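Local coordinates for amphoterin-induced protein 1 (Mus musculus, PDB 2XOT) that promotes growth and fasciculation of neurites as a dimeric neuronal adhesion protein, here represented by its extracellular leucine-rich-repeat and immunoglobulin domains, at residues Glu154-Gly159 / Thr181-Leu186; Leu194-Asn199 / Gln209-Trp214. One frame throughout, in Å; residues are numbered along the deposited sequence.

Contact 1 (Glu154-Gly159 / Thr181-Leu186)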
loop_
_atom_site.group_PDB
_atom_site.type_symbol
_atom_site.label_atom_id
_atom_site.label_comp_id
_atom_site.label_asym_id
_atom_site.label_seq_id
_atom_site.Cartn_x
_atom_site.Cartn_y
_atom_site.Cartn_z
ATOM N N GLU B 154 20.919 -13.542 10.990
ATOM C CA GLU B 154 20.104 -14.632 10.457
ATOM C C GLU B 154 18.857 -14.145 9.724
ATOM O O GLU B 154 18.277 -14.896 8.940
ATOM C CB GLU B 154 19.678 -15.606 11.568
ATOM C CG GLU B 154 20.832 -16.318 12.280
ATOM C CD GLU B 154 21.588 -15.418 13.253
ATOM O OE1 GLU B 154 21.019 -14.402 13.720
ATOM O OE2 GLU B 154 22.758 -15.702 13.531
ATOM N N LEU B 155 18.426 -12.911 9.973
ATOM C CA LEU B 155 17.293 -12.351 9.225
ATOM C C LEU B 155 17.596 -12.235 7.730
ATOM O O LEU B 155 16.694 -12.396 6.899
ATOM C CB LEU B 155 16.881 -10.981 9.778
ATOM C CG LEU B 155 16.165 -11.013 11.133
ATOM C CD1 LEU B 155 15.915 -9.602 11.676
ATOM C CD2 LEU B 155 14.856 -11.803 11.007
ATOM N N ILE B 156 18.861 -11.954 7.401
ATOM C CA ILE B 156 19.244 -11.603 6.036
ATOM C C ILE B 156 20.322 -12.477 5.382
ATOM O O ILE B 156 20.505 -12.399 4.166
ATOM C CB ILE B 156 19.657 -10.122 5.954
ATOM C CG1 ILE B 156 20.833 -9.820 6.894
ATOM C CG2 ILE B 156 18.442 -9.245 6.239
ATOM C CD1 ILE B 156 21.360 -8.432 6.783
ATOM N N LYS B 157 21.004 -13.318 6.157
ATOM C CA LYS B 157 22.055 -14.190 5.628
ATOM C C LYS B 157 21.487 -15.357 4.816
ATOM O O LYS B 157 20.621 -16.085 5.281
ATOM C CB LYS B 157 22.902 -14.731 6.785
ATOM C CG LYS B 157 24.185 -15.436 6.383
ATOM C CD LYS B 157 24.954 -15.809 7.645
ATOM C CE LYS B 157 26.282 -16.481 7.333
ATOM N NZ LYS B 157 27.143 -16.569 8.550
ATOM N N ASP B 158 22.000 -15.525 3.599
ATOM C CA ASP B 158 21.630 -16.638 2.724
ATOM C C ASP B 158 21.686 -17.942 3.503
ATOM O O ASP B 158 22.667 -18.226 4.190
ATOM C CB ASP B 158 22.558 -16.698 1.494
ATOM N N GLY B 159 20.610 -18.714 3.434
ATOM C CA GLY B 159 20.517 -19.960 4.180
ATOM C C GLY B 159 19.203 -20.043 4.922
ATOM O O GLY B 159 18.451 -21.004 4.760
ATOM N N THR B 181 31.877 -9.444 6.887
ATOM C CA THR B 181 32.033 -10.362 5.757
ATOM C C THR B 181 30.683 -10.874 5.264
ATOM O O THR B 181 30.503 -11.130 4.068
ATOM C CB THR B 181 32.905 -11.578 6.125
ATOM O OG1 THR B 181 34.136 -11.114 6.664
ATOM C CG2 THR B 181 33.222 -12.405 4.891
ATOM N N ASP B 182 29.741 -11.040 6.191
ATOM C CA ASP B 182 28.397 -11.461 5.816
ATOM C C ASP B 182 27.646 -10.335 5.125
ATOM O O ASP B 182 26.936 -10.562 4.142
ATOM C CB ASP B 182 27.597 -11.902 7.053
ATOM C CG ASP B 182 28.090 -13.216 7.639
ATOM O OD1 ASP B 182 28.577 -14.074 6.871
ATOM O OD2 ASP B 182 27.961 -13.403 8.867
ATOM N N LEU B 183 27.796 -9.126 5.644
ATOM C CA LEU B 183 27.123 -7.967 5.076
ATOM C C LEU B 183 27.588 -7.626 3.663
ATOM O O LEU B 183 26.763 -7.219 2.850
ATOM C CB LEU B 183 27.295 -6.732 5.979
ATOM C CG LEU B 183 26.639 -6.812 7.361
ATOM C CD1 LEU B 183 26.837 -5.499 8.120
ATOM C CD2 LEU B 183 25.170 -7.164 7.229
ATOM N N GLN B 184 28.897 -7.792 3.397
ATOM C CA GLN B 184 29.485 -7.550 2.080
ATOM C C GLN B 184 28.900 -8.464 0.995
ATOM O O GLN B 184 28.785 -8.077 -0.151
ATOM C CB GLN B 184 31.008 -7.733 2.124
ATOM C CG GLN B 184 31.781 -6.691 1.268
ATOM C CD GLN B 184 31.642 -6.846 -0.258
ATOM O OE1 GLN B 184 31.392 -5.866 -0.978
ATOM N NE2 GLN B 184 31.848 -8.066 -0.759
ATOM N N LYS B 185 28.536 -9.677 1.371
ATOM C CA LYS B 185 27.982 -10.659 0.447
ATOM C C LYS B 185 26.542 -10.411 0.060
ATOM O O LYS B 185 26.047 -11.009 -0.907
ATOM C CB LYS B 185 28.085 -12.053 1.070
ATOM C CG LYS B 185 29.473 -12.588 1.035
ATOM C CD LYS B 185 29.701 -13.716 2.032
ATOM C CE LYS B 185 31.154 -14.189 1.907
ATOM N NZ LYS B 185 31.615 -15.045 3.032
ATOM N N LEU B 186 25.856 -9.538 0.793
ATOM C CA LEU B 186 24.434 -9.303 0.549
ATOM C C LEU B 186 24.245 -8.602 -0.791
ATOM O O LEU B 186 25.104 -7.858 -1.221
ATOM C CB LEU B 186 23.803 -8.437 1.649
ATOM C CG LEU B 186 23.304 -9.012 2.982
ATOM C CD1 LEU B 186 23.962 -10.310 3.313
ATOM C CD2 LEU B 186 23.492 -7.974 4.121
HETATM O O HOH W 1 27.506 -14.569 11.088
#
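The carboxylate of D182 takes the ammonium of K157 from one side of its plane: the nitrogen stands well above that plane, and K157 CE lies over the same face, 3.7 Å from D182 CG. A water close to the carboxylate plane donates to D182 OD2 across a short 2.5 Å, while K157 NZ offers it a weak bond. The ion pair joins two successive coils of a leucine-rich-repeat solenoid, since 154-159 lies in the fifth repeat and 181-186 in the sixth. K157 NZ is 3.3 Å from D182 OD1 and equally far from D182 OD2, so the salt bridge is forked, but both bonds are weak. Lysine suits the place because its extended chain, with CG anti to the backbone N (chi1 -169°), carries a charge from an exposed loop across to the helix. Replacing D182 by an alanine is likely to leave the K157 ammonium without its counter-charge here and to take away the oxygen that accepts from the water. Deeper, I156, the preceding residue, faces L183 on the helix and L186 in the turn after it. I156 holds CG1 between its backbone N and carbonyl carbon (chi1 59°), sending CD1 among leucines, whose branched ends suit a buried seam. I156 CD1 rests 4.0 Å from L183 CD2, and against L186, whose side chain it crosses at about a right angle, the packing is tight, with CD1 only 3.4 Å from L186 CD2.

Contact 2 (Leu194-Asn199 / Gln209-Trp214)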
loop_
_atom_site.group_PDB
_atom_site.type_symbol
_atom_site.label_atom_id
_atom_site.label_comp_id
_atom_site.label_asym_id
_atom_site.label_seq_id
_atom_site.Cartn_x
_atom_site.Cartn_y
_atom_site.Cartn_z
ATOM N N LEU B 194 19.303 -1.399 4.804
ATOM C CA LEU B 194 19.857 -1.858 6.063
ATOM C C LEU B 194 20.401 -0.655 6.818
ATOM O O LEU B 194 21.486 -0.153 6.489
ATOM C CB LEU B 194 20.983 -2.864 5.810
ATOM C CG LEU B 194 21.629 -3.471 7.045
ATOM C CD1 LEU B 194 20.520 -4.073 7.973
ATOM C CD2 LEU B 194 22.687 -4.522 6.617
ATOM N N TYR B 195 19.642 -0.187 7.810
ATOM C CA TYR B 195 19.946 1.057 8.511
ATOM C C TYR B 195 20.677 0.756 9.830
ATOM O O TYR B 195 20.160 0.065 10.709
ATOM C CB TYR B 195 18.684 1.921 8.739
ATOM C CG TYR B 195 17.945 2.383 7.479
ATOM C CD1 TYR B 195 18.326 3.542 6.802
ATOM C CD2 TYR B 195 16.859 1.693 6.987
ATOM C CE1 TYR B 195 17.655 3.977 5.667
ATOM C CE2 TYR B 195 16.197 2.114 5.833
ATOM C CZ TYR B 195 16.600 3.249 5.178
ATOM O OH TYR B 195 15.936 3.676 4.054
ATOM N N LEU B 196 21.898 1.276 9.956
ATOM C CA LEU B 196 22.769 0.979 11.075
ATOM C C LEU B 196 23.275 2.237 11.781
ATOM O O LEU B 196 24.160 2.149 12.642
ATOM C CB LEU B 196 23.959 0.127 10.605
ATOM C CG LEU B 196 23.628 -1.210 9.908
ATOM C CD1 LEU B 196 24.885 -1.875 9.325
ATOM C CD2 LEU B 196 22.908 -2.211 10.843
ATOM N N HIS B 197 22.697 3.388 11.444
ATOM C CA HIS B 197 23.192 4.675 11.939
ATOM C C HIS B 197 22.787 4.857 13.406
ATOM O O HIS B 197 21.866 4.206 13.902
ATOM C CB HIS B 197 22.688 5.867 11.089
ATOM C CG HIS B 197 21.205 5.929 10.957
ATOM N ND1 HIS B 197 20.411 6.706 11.782
ATOM C CD2 HIS B 197 20.360 5.260 10.141
ATOM C CE1 HIS B 197 19.145 6.521 11.462
ATOM N NE2 HIS B 197 19.086 5.648 10.474
ATOM N N ASN B 198 23.509 5.732 14.078
ATOM C CA ASN B 198 23.265 6.049 15.470
ATOM C C ASN B 198 23.393 4.832 16.398
ATOM O O ASN B 198 22.556 4.576 17.273
ATOM C CB ASN B 198 21.931 6.787 15.635
ATOM C CG ASN B 198 21.878 7.600 16.941
ATOM O OD1 ASN B 198 22.900 8.119 17.392
ATOM N ND2 ASN B 198 20.692 7.666 17.569
ATOM N N ASN B 199 24.465 4.077 16.170
ATOM C CA ASN B 199 24.870 2.971 17.004
ATOM C C ASN B 199 26.338 3.201 17.329
ATOM O O ASN B 199 27.099 3.749 16.514
ATOM C CB ASN B 199 24.763 1.632 16.283
ATOM C CG ASN B 199 23.363 1.062 16.285
ATOM O OD1 ASN B 199 22.888 0.564 17.304
ATOM N ND2 ASN B 199 22.708 1.100 15.136
ATOM N N GLN B 209 35.519 0.512 5.010
ATOM C CA GLN B 209 35.525 -0.010 3.657
ATOM C C GLN B 209 34.160 -0.492 3.202
ATOM O O GLN B 209 33.815 -0.359 2.023
ATOM C CB GLN B 209 36.564 -1.123 3.553
ATOM C CG GLN B 209 37.965 -0.525 3.466
ATOM C CD GLN B 209 39.075 -1.436 3.917
ATOM O OE1 GLN B 209 40.227 -0.987 4.078
ATOM N NE2 GLN B 209 38.761 -2.706 4.138
ATOM N N LEU B 210 33.386 -1.050 4.133
ATOM C CA LEU B 210 32.013 -1.437 3.849
ATOM C C LEU B 210 31.175 -0.208 3.505
ATOM O O LEU B 210 30.571 -0.141 2.450
ATOM C CB LEU B 210 31.404 -2.188 5.040
ATOM C CG LEU B 210 29.959 -2.677 4.805
ATOM C CD1 LEU B 210 29.907 -4.055 4.059
ATOM C CD2 LEU B 210 29.187 -2.736 6.111
ATOM N N PHE B 211 31.134 0.758 4.410
ATOM C CA PHE B 211 30.297 1.931 4.235
ATOM C C PHE B 211 30.795 2.819 3.079
ATOM O O PHE B 211 30.006 3.505 2.426
ATOM C CB PHE B 211 30.191 2.691 5.564
ATOM C CG PHE B 211 29.249 2.036 6.552
ATOM C CD1 PHE B 211 27.883 2.121 6.378
ATOM C CD2 PHE B 211 29.723 1.291 7.609
ATOM C CE1 PHE B 211 27.008 1.479 7.242
ATOM C CE2 PHE B 211 28.831 0.665 8.489
ATOM C CZ PHE B 211 27.490 0.769 8.305
ATOM N N SER B 212 32.103 2.795 2.834
ATOM C CA SER B 212 32.698 3.518 1.709
ATOM C C SER B 212 32.151 2.976 0.385
ATOM O O SER B 212 31.747 3.731 -0.482
ATOM C CB SER B 212 34.227 3.398 1.756
ATOM O OG SER B 212 34.834 4.002 0.623
ATOM N N HIS B 213 32.099 1.660 0.252
ATOM C CA HIS B 213 31.464 1.055 -0.889
ATOM C C HIS B 213 29.990 1.469 -1.010
ATOM O O HIS B 213 29.559 1.933 -2.065
ATOM C CB HIS B 213 31.597 -0.472 -0.834
ATOM C CG HIS B 213 30.879 -1.167 -1.946
ATOM N ND1 HIS B 213 31.151 -0.902 -3.268
ATOM C CD2 HIS B 213 29.873 -2.070 -1.938
ATOM C CE1 HIS B 213 30.349 -1.621 -4.029
ATOM N NE2 HIS B 213 29.566 -2.345 -3.247
ATOM N N TRP B 214 29.231 1.338 0.082
ATOM C CA TRP B 214 27.811 1.673 0.074
ATOM C C TRP B 214 27.572 3.121 -0.320
ATOM O O TRP B 214 26.593 3.442 -1.016
ATOM C CB TRP B 214 27.187 1.408 1.451
ATOM C CG TRP B 214 27.148 -0.040 1.865
ATOM C CD1 TRP B 214 27.905 -1.068 1.393
ATOM C CD2 TRP B 214 26.327 -0.593 2.889
ATOM N NE1 TRP B 214 27.585 -2.235 2.051
ATOM C CE2 TRP B 214 26.618 -1.963 2.972
ATOM C CE3 TRP B 214 25.361 -0.059 3.737
ATOM C CZ2 TRP B 214 25.977 -2.809 3.868
ATOM C CZ3 TRP B 214 24.735 -0.898 4.631
ATOM C CH2 TRP B 214 25.046 -2.253 4.689
#
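L194 and L196 meet the aromatic pair W214 and F211 through single methyl groups. L194 keeps CG anti to its backbone N (chi1 -178°), and its CD2 reaches the edge of the indole, near the ring plane, 3.8 Å from W214 CH2. L196 places CG beside its backbone N instead (chi1 -57°); its side chain crosses that of F211 at about a right angle, and CD1 comes obliquely to the phenyl ring, 3.8 Å from F211 CZ. L210, on the same helix as the rings, lies against both toward their rims: its CG over one face of W214, its CD2 over one face of F211. Residues 194-199 read as the LxLxxN signature of a leucine-rich repeat, here on the last strand of the solenoid sheet, and helix 205-216 of the C-terminal cap covers its leucines with bulky aromatics. Asparagine suits the turn that follows because its amide can both donate and accept. N199 ND2 gives an almost straight bond (172°) of 3.1 Å to L196 O, arriving from above that carbonyl's plane, and also bonds L170 O in the preceding coil; N199 OD1 accepts from L175 N. Next to it, N198 ND2 bonds the backbone O of R7 of the second subunit.

In the fold
Contact 1 is partly buried and contact 2 wholly so, and their chemistry follows: a water-linked ion pair flanks the apolar seam of contact 1, whereas contact 2 crosses its interface with hydrocarbon and aromatic groups alone. Contact 1 joins neighbouring repeats; contact 2 joins the last strand of the solenoid to the helix that caps it. They follow one another along the chain, yet share one hydrophobic core, for L183 CD2 of contact 1 lies 3.7 Å from L194 CD2 of contact 2, and L210 of the capping helix also packs on L183. Another subunit reaches 194-199, in keeping with dimerisation through the repeat region, but no other chain of the assembly touches contact 1.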